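Local coordinates for pectate lyase/Amb allergen (Acidovorax citrulli, PDB 4HWV), which probably cleaves the pectate of plant cell walls as a calcium-dependent lyase, at residues A127-G132 with G142-A147; N350-N355 with V383-G388; H378-V383 with T423-G428. One frame throughout, in Å; residues are numbered along the deposited sequence. Where two conformers were deposited one is given.

In the fold
Contacts 2 and 3 stack successive coils of the right-handed parallel beta-helix: strand 376-387 rests on strand 345-356 in contact 2 and receives strand 423-427 in contact 3. Their centres lie about 14 Å apart, both use Val-383, and the bond from Asn-351 N to Asn-382 OD1 (3.0 Å) ties one to the other. Contact 1 is a helix-to-helix contact far from this pair, its centre about 41 Å from that of contact 2 and 45 Å from that of contact 3, on the opposite side of the chain's centre from contact 3. All three lie away from the calcium site of Asp-227, Asp-278 and Asp-282 and are structural.

Contact 1: A127-G132 with G142-A147; sequences AAYRPG and GKPEDA
Ala-128 and Tyr-129, the last turn of helix 118-129, face Pro-144 and Glu-145 in the first turn of helix 143-159, with CA atoms 7.6 Å apart for Ala-128 and Pro-144 and 8.8 Å for Tyr-129 and Glu-145. This wide gap is bridged mainly by one tyrosine. With CG anti to the carbonyl carbon (chi1 -55°), the ring of Tyr-129 runs out over its neighbour, and Ala-128 CB sits 3.7 Å above the centre of the Tyr-129 ring. The phenol arrives at the start of the second helix, where Glu-145 N donates to Tyr-129 OH over 3.1 Å, the angle at hydrogen being 146°. Gly-142, at the N-cap position, has no side chain to offer that amide an acceptor, and the tyrosine oxygen takes the task from outside. The same hydroxyl bonds to Ser-141 O, gaining a carbonyl partner as well as an amide. Both helices belong to the covering around the parallel beta-helix of this lyase family, and the disulfide of Cys-108 and Cys-150 also ends on helix 143-159. Pro-144 suits a first helical turn because it lacks an N-H to satisfy. Its ring is apolar filling: Pro-144 CB meets Tyr-129 CE2 at 3.8 Å, and the methyl of Ala-128 fits against the proline ring, Ala-128 CB lying 4.1 Å from Pro-144 CG. Glu-145 lays its CB 3.3 Å from Tyr-129 OH, then bends at chi2 (65°) to carry its carboxylate to Arg-148, Tyr-125 and Gln-211.

Contact 2: N350-N355 with V383-G388; sequences NNYYEN and VVSLAG
Tyr-353 and Val-384 pack on the inner side of two parallel strands, neighbouring coils of a right-handed parallel beta-helix, whose axes run 4.7 Å apart and only 4° out of line. Inside, aliphatic branches lie against a ring and an asparagine: Val-384 CG2 presses on Tyr-353 CD1 at 3.9 Å, and Leu-386 CD1 reaches back over the backbone of Asn-355, 3.6 Å from Asn-355 O. The polar ends find partners in the fold, Tyr-353 OH at Gln-338 O and Asn-355 ND2 at Tyr-363 O. Just before the strand, Asn-351 OD1 accepts from Asn-329 N, one step of the asparagine ladder known from pectate lyases.

On the other face Tyr-352 is still buried, against helix 470-477 and the ring of His-330. Its CG, anti to the backbone N (chi1 175°), carries the ring forward and across to the neighbouring strand, Val-383 O at its edge; Tyr-352 CD1 passes Val-383 CG1 at 4.0 Å, and Tyr-352 OH ends 3.6 Å from Ser-385 CB. The loose part follows, with exposed Ala-387 and partly exposed Glu-354, whose OE1 bonds to His-330, and Ser-385. Two conformers of this serine were modelled; in the one given, Ser-385 OG lies 2.8 Å from a water that donates to Asn-355 O. Five backbone hydrogen bonds knit the strands; in the last, Ala-387 N meets a lone pair of Asn-355 O in the carbonyl plane at 3.0 Å.

Contact 3: H378-V383 with T423-G428; sequences HAENNV and TFYDSG
Tyr-425 lies alongside His-378, both side chains pointing the same way from adjacent parallel strands. From Tyr-425 the path begins at CB, 3.7 Å from His-378 ND1. CG follows anti to the backbone N (chi1 172°), which sets the tyrosine ring beside the imidazole; Tyr-425 CG is 3.7 Å from His-378 CE1. Further out, Tyr-425 CE1 lies 3.5 Å from His-378 NE2, and the two rings form an offset stack with planes 11° apart. At the tip, Tyr-425 OH meets a water shared with Glu-380 OE2, to which the water donates. Within this contact the imidazole has the phenol over one face and a weak bond from NE2 to that same OE2, while Glu-380 OE1 is bonded to Tyr-462 and His-347.

Such stacks of similar side chains on neighbouring coils are characteristic of parallel beta-helices, and strand 423-427 adds the next rung after an excursion containing helices. On the other side of the strands small groups meet, Ala-379 CB touching Asp-426 CB at 3.9 Å. The Asp-426 carboxylate turns off to Thr-429, and to Thr-439 OG1 and Leu-438 N at the start of helix 438-445. Three backbone bonds run from Ala-379 N to Tyr-425 O (2.8 Å), from Ser-427 N to Ala-379 O (3.0 Å) and, past the strand, from Asn-381 N to Ser-427 O (2.9 Å). There Asn-381 OD1 lies 3.5 Å from CA of Gly-428, a residue with positive phi.

Contact 1: A127-G132 with G142-A147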
loop_
_atom_site.group_PDB
_atom_site.type_symbol
_atom_site.label_atom_id
_atom_site.label_comp_id
_atom_site.label_asym_id
_atom_site.label_seq_id
_atom_site.Cartn_x
_atom_site.Cartn_y
_atom_site.Cartn_z
ATOM N N ALA A 127 23.509 4.438 -15.169
ATOM C CA ALA A 127 24.524 5.136 -15.965
ATOM C C ALA A 127 24.910 4.327 -17.209
ATOM O O ALA A 127 25.156 4.881 -18.295
ATOM C CB ALA A 127 25.763 5.436 -15.121
ATOM N N ALA A 128 24.988 3.010 -17.060
ATOM C CA ALA A 128 25.419 2.132 -18.157
ATOM C C ALA A 128 24.338 1.926 -19.203
ATOM O O ALA A 128 24.627 1.870 -20.395
ATOM C CB ALA A 128 25.864 0.773 -17.606
ATOM N N TYR A 129 23.091 1.798 -18.755
ATOM C CA TYR A 129 22.055 1.246 -19.618
ATOM C C TYR A 129 20.946 2.216 -20.024
ATOM O O TYR A 129 20.075 1.850 -20.805
ATOM C CB TYR A 129 21.475 -0.043 -19.007
ATOM C CG TYR A 129 22.544 -1.072 -18.708
ATOM C CD1 TYR A 129 23.512 -1.394 -19.667
ATOM C CD2 TYR A 129 22.613 -1.689 -17.469
ATOM C CE1 TYR A 129 24.513 -2.326 -19.398
ATOM C CE2 TYR A 129 23.606 -2.602 -17.179
ATOM C CZ TYR A 129 24.566 -2.912 -18.141
ATOM O OH TYR A 129 25.548 -3.836 -17.836
ATOM N N ARG A 130 20.992 3.451 -19.536
ATOM C CA ARG A 130 20.045 4.466 -20.003
ATOM C C ARG A 130 20.104 4.565 -21.534
ATOM O O ARG A 130 21.163 4.353 -22.150
ATOM C CB ARG A 130 20.324 5.832 -19.362
ATOM C CG ARG A 130 21.665 6.427 -19.745
ATOM C CD ARG A 130 21.945 7.750 -19.019
ATOM N NE ARG A 130 23.254 8.277 -19.409
ATOM C CZ ARG A 130 23.486 9.002 -20.501
ATOM N NH1 ARG A 130 22.484 9.338 -21.308
ATOM N NH2 ARG A 130 24.725 9.404 -20.778
ATOM N N PRO A 131 18.962 4.860 -22.168
ATOM C CA PRO A 131 18.954 4.874 -23.641
ATOM C C PRO A 131 20.005 5.801 -24.266
ATOM O O PRO A 131 20.571 5.452 -25.305
ATOM C CB PRO A 131 17.534 5.347 -23.971
ATOM C CG PRO A 131 16.719 4.848 -22.826
ATOM C CD PRO A 131 17.611 5.065 -21.609
ATOM N N GLY A 132 20.277 6.943 -23.644
ATOM C CA GLY A 132 21.283 7.866 -24.150
ATOM C C GLY A 132 22.704 7.319 -24.126
ATOM O O GLY A 132 23.566 7.815 -24.843
ATOM N N GLY A 142 27.350 -6.969 -19.554
ATOM C CA GLY A 142 28.441 -6.337 -18.836
ATOM C C GLY A 142 28.229 -6.347 -17.332
ATOM O O GLY A 142 27.241 -6.879 -16.806
ATOM N N LYS A 143 29.152 -5.694 -16.645
ATOM C CA LYS A 143 29.289 -5.812 -15.209
ATOM C C LYS A 143 28.034 -5.433 -14.396
ATOM O O LYS A 143 27.612 -6.224 -13.568
ATOM C CB LYS A 143 30.538 -5.056 -14.731
ATOM C CG LYS A 143 30.655 -4.915 -13.226
ATOM C CD LYS A 143 31.970 -4.245 -12.865
ATOM C CE LYS A 143 32.040 -3.945 -11.395
ATOM N NZ LYS A 143 33.360 -3.333 -11.079
ATOM N N PRO A 144 27.434 -4.245 -14.610
ATOM C CA PRO A 144 26.269 -3.957 -13.750
ATOM C C PRO A 144 25.109 -4.923 -14.012
ATOM O O PRO A 144 24.410 -5.280 -13.067
ATOM C CB PRO A 144 25.900 -2.508 -14.119
ATOM C CG PRO A 144 27.141 -1.938 -14.748
ATOM C CD PRO A 144 27.824 -3.089 -15.441
ATOM N N GLU A 145 24.909 -5.341 -15.255
ATOM C CA GLU A 145 23.861 -6.314 -15.539
ATOM C C GLU A 145 24.161 -7.681 -14.932
ATOM O O GLU A 145 23.280 -8.327 -14.372
ATOM C CB GLU A 145 23.597 -6.407 -17.053
ATOM C CG GLU A 145 22.740 -7.611 -17.462
ATOM C CD GLU A 145 21.299 -7.570 -16.924
ATOM O OE1 GLU A 145 20.842 -6.543 -16.348
ATOM O OE2 GLU A 145 20.612 -8.602 -17.101
ATOM N N ASP A 146 25.408 -8.130 -15.030
ATOM C CA ASP A 146 25.777 -9.407 -14.419
ATOM C C ASP A 146 25.621 -9.340 -12.897
ATOM O O ASP A 146 25.226 -10.322 -12.250
ATOM C CB ASP A 146 27.205 -9.793 -14.825
ATOM C CG ASP A 146 27.308 -10.148 -16.297
ATOM O OD1 ASP A 146 26.303 -10.610 -16.871
ATOM O OD2 ASP A 146 28.394 -9.987 -16.870
ATOM N N ALA A 147 25.937 -8.184 -12.310
ATOM C CA ALA A 147 25.752 -8.027 -10.874
ATOM C C ALA A 147 24.263 -8.031 -10.494
ATOM O O ALA A 147 23.858 -8.714 -9.539
ATOM C CB ALA A 147 26.449 -6.783 -10.370
#

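Contact 2: N350-N355 with V383-G388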
loop_
_atom_site.group_PDB
_atom_site.type_symbol
_atom_site.label_atom_id
_atom_site.label_comp_id
_atom_site.label_asym_id
_atom_site.label_seq_id
_atom_site.Cartn_x
_atom_site.Cartn_y
_atom_site.Cartn_z
ATOM N N ASN A 350 -19.457 -14.849 -16.081
ATOM C CA ASN A 350 -19.940 -14.317 -14.806
ATOM C C ASN A 350 -18.812 -13.715 -13.968
ATOM O O ASN A 350 -18.716 -13.970 -12.763
ATOM C CB ASN A 350 -20.674 -15.385 -13.978
ATOM C CG ASN A 350 -22.020 -15.804 -14.565
ATOM O OD1 ASN A 350 -22.454 -16.914 -14.309
ATOM N ND2 ASN A 350 -22.712 -14.902 -15.287
ATOM N N ASN A 351 -17.959 -12.926 -14.610
ATOM C CA ASN A 351 -16.997 -12.112 -13.874
ATOM C C ASN A 351 -17.464 -10.659 -13.859
ATOM O O ASN A 351 -18.234 -10.242 -14.728
ATOM C CB ASN A 351 -15.614 -12.204 -14.518
ATOM C CG ASN A 351 -15.125 -13.621 -14.604
ATOM O OD1 ASN A 351 -14.743 -14.223 -13.593
ATOM N ND2 ASN A 351 -15.177 -14.191 -15.805
ATOM N N TYR A 352 -17.024 -9.918 -12.847
ATOM C CA TYR A 352 -17.318 -8.493 -12.733
ATOM C C TYR A 352 -16.012 -7.725 -12.860
ATOM O O TYR A 352 -15.132 -7.830 -11.998
ATOM C CB TYR A 352 -17.958 -8.194 -11.378
ATOM C CG TYR A 352 -18.199 -6.729 -11.094
ATOM C CD1 TYR A 352 -18.532 -5.837 -12.108
ATOM C CD2 TYR A 352 -18.135 -6.244 -9.800
ATOM C CE1 TYR A 352 -18.765 -4.499 -11.837
ATOM C CE2 TYR A 352 -18.364 -4.904 -9.519
ATOM C CZ TYR A 352 -18.683 -4.043 -10.546
ATOM O OH TYR A 352 -18.940 -2.716 -10.277
ATOM N N TYR A 353 -15.892 -6.967 -13.948
ATOM C CA TYR A 353 -14.767 -6.074 -14.179
ATOM C C TYR A 353 -15.156 -4.688 -13.706
ATOM O O TYR A 353 -16.222 -4.183 -14.066
ATOM C CB TYR A 353 -14.478 -5.983 -15.667
ATOM C CG TYR A 353 -14.007 -7.249 -16.344
ATOM C CD1 TYR A 353 -14.907 -8.249 -16.746
ATOM C CD2 TYR A 353 -12.659 -7.425 -16.639
ATOM C CE1 TYR A 353 -14.452 -9.388 -17.412
ATOM C CE2 TYR A 353 -12.201 -8.553 -17.293
ATOM C CZ TYR A 353 -13.095 -9.526 -17.691
ATOM O OH TYR A 353 -12.644 -10.646 -18.350
ATOM N N GLU A 354 -14.280 -4.059 -12.936
ATOM C CA GLU A 354 -14.568 -2.766 -12.350
ATOM C C GLU A 354 -13.315 -1.907 -12.337
ATOM O O GLU A 354 -12.323 -2.255 -11.680
ATOM C CB GLU A 354 -15.107 -2.938 -10.924
ATOM C CG GLU A 354 -15.472 -1.621 -10.241
ATOM C CD GLU A 354 -15.954 -1.769 -8.802
ATOM O OE1 GLU A 354 -15.836 -2.874 -8.230
ATOM O OE2 GLU A 354 -16.434 -0.767 -8.244
ATOM N N ASN A 355 -13.350 -0.787 -13.054
ATOM C CA ASN A 355 -12.185 0.092 -13.128
ATOM C C ASN A 355 -12.610 1.434 -13.707
ATOM O O ASN A 355 -13.804 1.663 -13.988
ATOM C CB ASN A 355 -11.067 -0.546 -13.982
ATOM C CG ASN A 355 -9.659 -0.040 -13.612
ATOM O OD1 ASN A 355 -9.516 0.958 -12.906
ATOM N ND2 ASN A 355 -8.621 -0.708 -14.125
ATOM N N VAL A 383 -20.028 -8.760 -16.557
ATOM C CA VAL A 383 -20.415 -7.368 -16.348
ATOM C C VAL A 383 -19.181 -6.505 -16.225
ATOM O O VAL A 383 -18.252 -6.864 -15.513
ATOM C CB VAL A 383 -21.252 -7.218 -15.080
ATOM C CG1 VAL A 383 -21.537 -5.736 -14.786
ATOM C CG2 VAL A 383 -22.529 -8.011 -15.199
ATOM N N VAL A 384 -19.194 -5.371 -16.921
ATOM C CA VAL A 384 -18.099 -4.423 -16.881
ATOM C C VAL A 384 -18.620 -3.054 -16.448
ATOM O O VAL A 384 -19.538 -2.503 -17.068
ATOM C CB VAL A 384 -17.402 -4.304 -18.275
ATOM C CG1 VAL A 384 -16.213 -3.337 -18.216
ATOM C CG2 VAL A 384 -16.992 -5.671 -18.791
ATOM N N SER A 385 -18.044 -2.535 -15.368
ATOM C CA SER A 385 -18.259 -1.153 -14.959
ATOM C C SER A 385 -16.960 -0.415 -15.203
ATOM O O SER A 385 -15.976 -0.647 -14.503
ATOM C CB SER A 385 -18.588 -1.076 -13.473
ATOM O OG SER A 385 -18.616 0.278 -13.051
ATOM N N LEU A 386 -16.956 0.452 -16.202
ATOM C CA LEU A 386 -15.732 1.102 -16.639
ATOM C C LEU A 386 -16.008 2.590 -16.739
ATOM O O LEU A 386 -16.663 3.048 -17.685
ATOM C CB LEU A 386 -15.263 0.502 -17.972
ATOM C CG LEU A 386 -13.920 1.011 -18.505
ATOM C CD1 LEU A 386 -12.853 0.942 -17.420
ATOM C CD2 LEU A 386 -13.501 0.186 -19.700
ATOM N N ALA A 387 -15.540 3.327 -15.734
ATOM C CA ALA A 387 -15.737 4.768 -15.668
ATOM C C ALA A 387 -14.678 5.506 -16.471
ATOM O O ALA A 387 -13.794 4.902 -17.070
ATOM C CB ALA A 387 -15.719 5.227 -14.214
ATOM N N GLY A 388 -14.770 6.826 -16.476
ATOM C CA GLY A 388 -13.760 7.625 -17.139
ATOM C C GLY A 388 -14.293 9.022 -17.360
ATOM O O GLY A 388 -15.434 9.196 -17.798
HETATM O O HOH W 1 -16.263 1.662 -12.355
#

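Contact 3: H378-V383 with T423-G428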
loop_
_atom_site.group_PDB
_atom_site.type_symbol
_atom_site.label_atom_id
_atom_site.label_comp_id
_atom_site.label_asym_id
_atom_site.label_seq_id
_atom_site.Cartn_x
_atom_site.Cartn_y
_atom_site.Cartn_z
ATOM N N HIS A 378 -14.117 -17.774 -25.010
ATOM C CA HIS A 378 -15.574 -17.914 -24.938
ATOM C C HIS A 378 -16.023 -17.123 -23.710
ATOM O O HIS A 378 -15.715 -17.514 -22.578
ATOM C CB HIS A 378 -15.940 -19.398 -24.785
ATOM C CG HIS A 378 -17.378 -19.711 -25.057
ATOM N ND1 HIS A 378 -17.819 -20.104 -26.299
ATOM C CD2 HIS A 378 -18.466 -19.722 -24.243
ATOM C CE1 HIS A 378 -19.122 -20.320 -26.248
ATOM N NE2 HIS A 378 -19.537 -20.109 -25.011
ATOM N N ALA A 379 -16.738 -16.021 -23.931
ATOM C CA ALA A 379 -17.084 -15.090 -22.849
ATOM C C ALA A 379 -18.593 -15.004 -22.694
ATOM O O ALA A 379 -19.285 -14.675 -23.647
ATOM C CB ALA A 379 -16.524 -13.702 -23.155
ATOM N N GLU A 380 -19.098 -15.270 -21.491
ATOM C CA GLU A 380 -20.545 -15.259 -21.268
ATOM C C GLU A 380 -20.934 -14.510 -20.002
ATOM O O GLU A 380 -20.387 -14.772 -18.924
ATOM C CB GLU A 380 -21.092 -16.691 -21.177
ATOM C CG GLU A 380 -21.023 -17.437 -22.507
ATOM C CD GLU A 380 -21.231 -18.927 -22.380
ATOM O OE1 GLU A 380 -20.657 -19.531 -21.456
ATOM O OE2 GLU A 380 -21.952 -19.492 -23.227
ATOM N N ASN A 381 -21.918 -13.619 -20.139
ATOM C CA ASN A 381 -22.542 -12.960 -18.988
ATOM C C ASN A 381 -21.540 -12.331 -18.020
ATOM O O ASN A 381 -21.634 -12.486 -16.798
ATOM C CB ASN A 381 -23.518 -13.900 -18.263
ATOM C CG ASN A 381 -24.702 -14.290 -19.139
ATOM O OD1 ASN A 381 -24.652 -14.205 -20.373
ATOM N ND2 ASN A 381 -25.765 -14.750 -18.495
ATOM N N ASN A 382 -20.587 -11.610 -18.593
ATOM C CA ASN A 382 -19.660 -10.803 -17.805
ATOM C C ASN A 382 -20.209 -9.385 -17.718
ATOM O O ASN A 382 -20.772 -8.867 -18.697
ATOM C CB ASN A 382 -18.277 -10.779 -18.451
ATOM C CG ASN A 382 -17.635 -12.160 -18.482
ATOM O OD1 ASN A 382 -17.150 -12.641 -17.462
ATOM N ND2 ASN A 382 -17.640 -12.804 -19.650
ATOM N N VAL A 383 -20.028 -8.760 -16.557
ATOM C CA VAL A 383 -20.415 -7.368 -16.348
ATOM C C VAL A 383 -19.181 -6.505 -16.225
ATOM O O VAL A 383 -18.252 -6.864 -15.513
ATOM C CB VAL A 383 -21.252 -7.218 -15.080
ATOM C CG1 VAL A 383 -21.537 -5.736 -14.786
ATOM C CG2 VAL A 383 -22.529 -8.011 -15.199
ATOM N N THR A 423 -10.069 -17.714 -32.238
ATOM C CA THR A 423 -11.518 -17.533 -32.263
ATOM C C THR A 423 -12.039 -16.836 -31.013
ATOM O O THR A 423 -11.449 -16.929 -29.932
ATOM C CB THR A 423 -12.266 -18.877 -32.460
ATOM O OG1 THR A 423 -12.170 -19.671 -31.273
ATOM C CG2 THR A 423 -11.686 -19.661 -33.629
ATOM N N PHE A 424 -13.138 -16.116 -31.179
ATOM C CA PHE A 424 -13.731 -15.368 -30.074
ATOM C C PHE A 424 -15.247 -15.454 -30.139
ATOM O O PHE A 424 -15.849 -15.251 -31.198
ATOM C CB PHE A 424 -13.271 -13.901 -30.118
ATOM C CG PHE A 424 -13.771 -13.068 -28.957
ATOM C CD1 PHE A 424 -15.032 -12.477 -28.989
ATOM C CD2 PHE A 424 -12.970 -12.852 -27.847
ATOM C CE1 PHE A 424 -15.480 -11.698 -27.912
ATOM C CE2 PHE A 424 -13.411 -12.088 -26.778
ATOM C CZ PHE A 424 -14.672 -11.517 -26.808
ATOM N N TYR A 425 -15.866 -15.761 -29.003
ATOM C CA TYR A 425 -17.311 -15.773 -28.861
ATOM C C TYR A 425 -17.667 -14.961 -27.631
ATOM O O TYR A 425 -17.029 -15.091 -26.596
ATOM C CB TYR A 425 -17.815 -17.207 -28.677
ATOM C CG TYR A 425 -19.287 -17.309 -28.330
ATOM C CD1 TYR A 425 -19.716 -17.285 -27.002
ATOM C CD2 TYR A 425 -20.246 -17.462 -29.325
ATOM C CE1 TYR A 425 -21.061 -17.381 -26.674
ATOM C CE2 TYR A 425 -21.592 -17.571 -29.005
ATOM C CZ TYR A 425 -21.993 -17.531 -27.675
ATOM O OH TYR A 425 -23.333 -17.644 -27.356
ATOM N N ASP A 426 -18.694 -14.126 -27.727
ATOM C CA ASP A 426 -19.303 -13.600 -26.505
ATOM C C ASP A 426 -20.812 -13.525 -26.586
ATOM O O ASP A 426 -21.400 -13.378 -27.665
ATOM C CB ASP A 426 -18.722 -12.244 -26.038
ATOM C CG ASP A 426 -19.300 -11.041 -26.791
ATOM O OD1 ASP A 426 -19.292 -11.056 -28.041
ATOM O OD2 ASP A 426 -19.742 -10.059 -26.132
ATOM N N SER A 427 -21.424 -13.650 -25.416
ATOM C CA SER A 427 -22.854 -13.471 -25.260
ATOM C C SER A 427 -23.096 -12.842 -23.894
ATOM O O SER A 427 -22.357 -13.110 -22.940
ATOM C CB SER A 427 -23.554 -14.823 -25.346
ATOM O OG SER A 427 -24.952 -14.672 -25.265
ATOM N N GLY A 428 -24.135 -12.031 -23.785
ATOM C CA GLY A 428 -24.524 -11.479 -22.510
ATOM C C GLY A 428 -23.564 -10.497 -21.856
ATOM O O GLY A 428 -23.719 -10.211 -20.681
HETATM O O HOH W 2 -23.808 -18.296 -24.725
HETATM O O HOH W 3 -25.815 -15.079 -22.644
HETATM O O HOH W 4 -19.720 -11.803 -21.560
#